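Local coordinates for tailspike protein (Siphovirus 9NA, PDB 3RIQ) that probably binds and cleaves the lipopolysaccharide O-antigen of Salmonella as a trimeric endorhamnosidase tailspike, letting the phage recognise its host, at residues 347-361 with 373-387. Residues are numbered along the deposited sequence; the frame is centred on the assembly and turned at random.
Sequences MFDRGTNNDITNITV and QIVCEGGSRLRGIMV
Asp355 OD1 takes three N-H groups from two arginines of the next strand. NE of Arg381 meets Asp355 OD1 at 2.9 Å, almost straight (175°) but from above the carboxylate plane, while NH2 of the same guanidinium turns to OD2, a side-on grip. Arg383 instead comes end-on, NH1 and NH2 both on OD1, its guanidinium nearly coplanar with the carboxylate; NH1, 2.9 Å from Asp355 OD1, is taken on that oxygen's anti lone pair. Two cations on one carboxylate probably favour its charged form. A bend at chi3 (-68°) lets Arg381 also point NH1 and NH2 at Asn353 OD1, whereas NE of Arg383 hydrogen-bonds His388 of a neighbouring subunit.

At the turn, Ser380 OG donates to Asp349 OD2 (2.9 Å) from the face opposite to Asn354 ND2, and Trp327 NE1 adds a further bond to that oxygen. Asp349 OD1 receives the N-H of Gly351 in an Asx turn, and a water links Gly351 O, Gly378 N and Ser380 OG. Phe348 lays one ring face over Val375 CG1, a CH-pi contact 3.8 Å from the centroid.

Inside, Ile374 fits between Met347 CE, Ile359 CG2 and Val361 CG2, the last 3.7 Å from Ile374 CG1. Ile356 CD1 reaches Cys376 SG, and Ile385 CD1 lies against Ile359 CG1. Parallel backbone ladders pair 347-349 with 374-376 and 355-361 with 381-387, the second turning a corner at Asn358 and Gly384. Parallel strands 4.7 to 4.8 Å apart along their axes, stacked in register within each ladder around a largely apolar interior, mark successive rungs of a right-handed parallel beta-helix.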
# COMPACT_ATOMS: atom_id res chain seq x y z
N MET A 347 -2.64 -14.27 10.60
CA MET A 347 -1.25 -13.80 10.45
C MET A 347 -0.49 -14.45 11.59
O MET A 347 -0.96 -14.44 12.75
CB MET A 347 -1.16 -12.26 10.54
CG MET A 347 0.23 -11.72 10.19
SD MET A 347 0.96 -10.62 11.44
CE MET A 347 1.79 -11.77 12.54
N PHE A 348 0.69 -15.00 11.30
CA PHE A 348 1.41 -15.75 12.34
C PHE A 348 2.93 -15.50 12.16
O PHE A 348 3.50 -15.73 11.09
CB PHE A 348 1.07 -17.25 12.22
CG PHE A 348 1.37 -18.09 13.44
CD1 PHE A 348 0.35 -18.84 14.06
CD2 PHE A 348 2.68 -18.23 13.94
CE1 PHE A 348 0.62 -19.68 15.18
CE2 PHE A 348 2.94 -19.07 15.04
CZ PHE A 348 1.91 -19.79 15.67
N ASP A 349 3.56 -15.03 13.23
CA ASP A 349 5.02 -14.89 13.32
C ASP A 349 5.55 -15.96 14.24
O ASP A 349 5.37 -15.88 15.48
CB ASP A 349 5.40 -13.46 13.75
CG ASP A 349 6.91 -13.23 13.81
OD1 ASP A 349 7.70 -14.18 13.97
OD2 ASP A 349 7.30 -12.05 13.73
N ARG A 350 6.19 -16.97 13.64
CA ARG A 350 6.71 -18.12 14.37
C ARG A 350 8.16 -17.87 14.83
O ARG A 350 8.76 -18.71 15.53
CB ARG A 350 6.62 -19.39 13.49
CG ARG A 350 7.27 -20.61 14.11
CD ARG A 350 6.34 -21.58 14.73
NE ARG A 350 6.28 -22.60 13.72
CZ ARG A 350 5.95 -23.89 13.86
NH1 ARG A 350 5.53 -24.44 15.01
NH2 ARG A 350 6.01 -24.62 12.76
N GLY A 351 8.71 -16.74 14.41
CA GLY A 351 10.09 -16.38 14.75
C GLY A 351 10.16 -15.38 15.89
O GLY A 351 9.40 -15.46 16.86
N THR A 352 11.09 -14.43 15.77
CA THR A 352 11.27 -13.41 16.79
C THR A 352 11.97 -12.22 16.16
O THR A 352 12.54 -12.34 15.08
CB THR A 352 12.12 -13.99 17.97
OG1 THR A 352 12.12 -13.07 19.06
CG2 THR A 352 13.58 -14.23 17.53
N ASN A 353 11.96 -11.06 16.81
CA ASN A 353 12.76 -9.92 16.39
C ASN A 353 12.48 -9.57 14.92
O ASN A 353 13.39 -9.31 14.15
CB ASN A 353 14.26 -10.22 16.64
CG ASN A 353 15.17 -9.04 16.33
OD1 ASN A 353 14.79 -7.88 16.52
ND2 ASN A 353 16.38 -9.34 15.83
N ASN A 354 11.19 -9.51 14.58
CA ASN A 354 10.73 -9.03 13.27
C ASN A 354 9.99 -7.72 13.41
O ASN A 354 9.45 -7.39 14.47
CB ASN A 354 9.84 -10.09 12.60
CG ASN A 354 10.59 -11.38 12.30
OD1 ASN A 354 11.63 -11.34 11.65
ND2 ASN A 354 10.10 -12.50 12.82
N ASP A 355 9.95 -6.99 12.30
CA ASP A 355 9.29 -5.70 12.23
C ASP A 355 8.07 -5.81 11.33
O ASP A 355 8.21 -6.14 10.15
CB ASP A 355 10.26 -4.65 11.71
CG ASP A 355 11.24 -4.24 12.76
OD1 ASP A 355 10.84 -3.50 13.67
OD2 ASP A 355 12.40 -4.66 12.71
N ILE A 356 6.90 -5.57 11.91
CA ILE A 356 5.61 -5.91 11.32
C ILE A 356 4.72 -4.69 11.32
O ILE A 356 4.42 -4.16 12.38
CB ILE A 356 4.91 -7.02 12.16
CG1 ILE A 356 5.78 -8.27 12.27
CG2 ILE A 356 3.55 -7.40 11.59
CD1 ILE A 356 5.28 -9.28 13.28
N THR A 357 4.29 -4.26 10.14
CA THR A 357 3.48 -3.05 10.03
C THR A 357 2.32 -3.19 9.08
O THR A 357 2.40 -3.92 8.11
CB THR A 357 4.31 -1.81 9.58
OG1 THR A 357 4.99 -2.08 8.35
CG2 THR A 357 5.36 -1.42 10.63
N ASN A 358 1.23 -2.49 9.39
CA ASN A 358 0.08 -2.38 8.46
C ASN A 358 -0.54 -3.71 8.10
O ASN A 358 -0.65 -4.10 6.93
CB ASN A 358 0.49 -1.54 7.24
CG ASN A 358 0.82 -0.12 7.65
OD1 ASN A 358 -0.01 0.54 8.30
ND2 ASN A 358 2.02 0.33 7.37
N ILE A 359 -0.93 -4.45 9.14
CA ILE A 359 -1.57 -5.75 8.99
C ILE A 359 -3.06 -5.60 9.17
O ILE A 359 -3.48 -4.94 10.13
CB ILE A 359 -1.06 -6.74 10.07
CG1 ILE A 359 0.46 -6.78 10.09
CG2 ILE A 359 -1.66 -8.13 9.86
CD1 ILE A 359 1.11 -7.28 8.81
N THR A 360 -3.87 -6.20 8.28
CA THR A 360 -5.33 -6.18 8.38
C THR A 360 -5.79 -7.64 8.30
O THR A 360 -5.51 -8.30 7.30
CB THR A 360 -5.94 -5.36 7.23
OG1 THR A 360 -5.45 -4.01 7.34
CG2 THR A 360 -7.47 -5.32 7.34
N VAL A 361 -6.43 -8.14 9.35
CA VAL A 361 -6.93 -9.51 9.37
C VAL A 361 -8.42 -9.47 9.59
O VAL A 361 -8.88 -8.92 10.60
CB VAL A 361 -6.23 -10.36 10.47
CG1 VAL A 361 -6.97 -11.71 10.70
CG2 VAL A 361 -4.74 -10.59 10.13
N GLN A 373 -6.59 -14.60 15.99
CA GLN A 373 -6.55 -13.89 14.70
C GLN A 373 -5.13 -13.59 14.28
O GLN A 373 -4.77 -13.85 13.16
CB GLN A 373 -7.38 -12.59 14.73
CG GLN A 373 -8.84 -12.83 15.14
CD GLN A 373 -9.67 -13.44 14.06
OE1 GLN A 373 -9.75 -12.92 12.95
NE2 GLN A 373 -10.34 -14.54 14.37
N ILE A 374 -4.33 -13.06 15.19
CA ILE A 374 -2.93 -12.72 14.95
C ILE A 374 -2.13 -13.31 16.11
O ILE A 374 -2.51 -13.17 17.28
CB ILE A 374 -2.73 -11.19 14.89
CG1 ILE A 374 -3.40 -10.62 13.63
CG2 ILE A 374 -1.21 -10.79 14.87
CD1 ILE A 374 -3.27 -9.10 13.47
N VAL A 375 -1.07 -14.03 15.76
CA VAL A 375 -0.17 -14.64 16.75
C VAL A 375 1.26 -14.24 16.46
O VAL A 375 1.71 -14.30 15.29
CB VAL A 375 -0.23 -16.20 16.70
CG1 VAL A 375 0.85 -16.81 17.61
CG2 VAL A 375 -1.63 -16.71 17.09
N CYS A 376 2.02 -13.90 17.51
CA CYS A 376 3.48 -13.83 17.42
C CYS A 376 4.03 -14.62 18.58
O CYS A 376 3.59 -14.43 19.77
CB CYS A 376 4.01 -12.40 17.54
SG CYS A 376 3.42 -11.23 16.29
N GLU A 377 5.01 -15.47 18.28
CA GLU A 377 5.58 -16.37 19.27
C GLU A 377 6.81 -15.77 19.96
O GLU A 377 7.22 -16.25 21.03
CB GLU A 377 5.93 -17.74 18.63
CG GLU A 377 4.76 -18.50 18.09
CD GLU A 377 4.18 -19.48 19.07
OE1 GLU A 377 4.49 -19.39 20.29
OE2 GLU A 377 3.42 -20.37 18.63
N GLY A 378 7.42 -14.74 19.38
CA GLY A 378 8.70 -14.24 19.90
C GLY A 378 8.58 -12.76 20.19
O GLY A 378 7.48 -12.25 20.39
N GLY A 379 9.70 -12.06 20.20
CA GLY A 379 9.64 -10.64 20.54
C GLY A 379 9.66 -9.80 19.29
O GLY A 379 10.74 -9.33 18.86
N SER A 380 8.47 -9.59 18.71
CA SER A 380 8.36 -8.79 17.49
C SER A 380 7.78 -7.41 17.79
O SER A 380 7.35 -7.13 18.93
CB SER A 380 7.57 -9.54 16.40
OG SER A 380 8.38 -10.61 15.94
N ARG A 381 7.80 -6.52 16.78
CA ARG A 381 7.34 -5.14 17.00
C ARG A 381 6.24 -4.90 15.96
O ARG A 381 6.51 -4.98 14.75
CB ARG A 381 8.50 -4.15 16.78
CG ARG A 381 9.61 -4.30 17.83
CD ARG A 381 10.95 -3.70 17.39
NE ARG A 381 11.55 -4.45 16.28
CZ ARG A 381 12.33 -5.54 16.38
NH1 ARG A 381 12.63 -6.05 17.57
NH2 ARG A 381 12.83 -6.10 15.26
N LEU A 382 5.02 -4.63 16.42
CA LEU A 382 3.85 -4.50 15.54
C LEU A 382 3.34 -3.08 15.58
O LEU A 382 3.14 -2.54 16.70
CB LEU A 382 2.72 -5.43 15.98
CG LEU A 382 2.95 -6.95 15.85
CD1 LEU A 382 3.96 -7.44 16.87
CD2 LEU A 382 1.64 -7.68 16.04
N ARG A 383 3.10 -2.49 14.40
CA ARG A 383 2.60 -1.09 14.34
C ARG A 383 1.54 -1.02 13.26
O ARG A 383 1.84 -1.32 12.10
CB ARG A 383 3.69 -0.04 14.07
CG ARG A 383 4.92 -0.05 14.96
CD ARG A 383 6.04 -0.73 14.29
NE ARG A 383 7.34 -0.66 14.97
CZ ARG A 383 8.42 -1.30 14.50
NH1 ARG A 383 8.34 -2.02 13.37
NH2 ARG A 383 9.57 -1.25 15.16
N GLY A 384 0.33 -0.60 13.61
CA GLY A 384 -0.71 -0.44 12.63
C GLY A 384 -1.36 -1.77 12.35
O GLY A 384 -1.04 -2.43 11.37
N ILE A 385 -2.24 -2.18 13.25
CA ILE A 385 -2.86 -3.50 13.21
C ILE A 385 -4.37 -3.30 13.22
O ILE A 385 -4.90 -2.59 14.08
CB ILE A 385 -2.41 -4.32 14.46
CG1 ILE A 385 -0.86 -4.37 14.57
CG2 ILE A 385 -3.10 -5.72 14.46
CD1 ILE A 385 -0.11 -5.05 13.39
N MET A 386 -5.08 -3.93 12.28
CA MET A 386 -6.54 -3.90 12.29
C MET A 386 -7.03 -5.34 12.27
O MET A 386 -6.63 -6.13 11.41
CB MET A 386 -7.09 -3.11 11.10
CG MET A 386 -6.78 -1.61 11.15
SD MET A 386 -7.76 -0.66 9.99
CE MET A 386 -7.13 -1.20 8.42
N VAL A 387 -7.87 -5.71 13.24
CA VAL A 387 -8.49 -7.02 13.26
C VAL A 387 -10.02 -6.89 13.23
O VAL A 387 -10.59 -6.02 13.90
CB VAL A 387 -8.08 -7.77 14.54
CG1 VAL A 387 -8.85 -9.08 14.71
CG2 VAL A 387 -6.56 -8.07 14.50
O HOH W 1 7.34 -13.26 16.97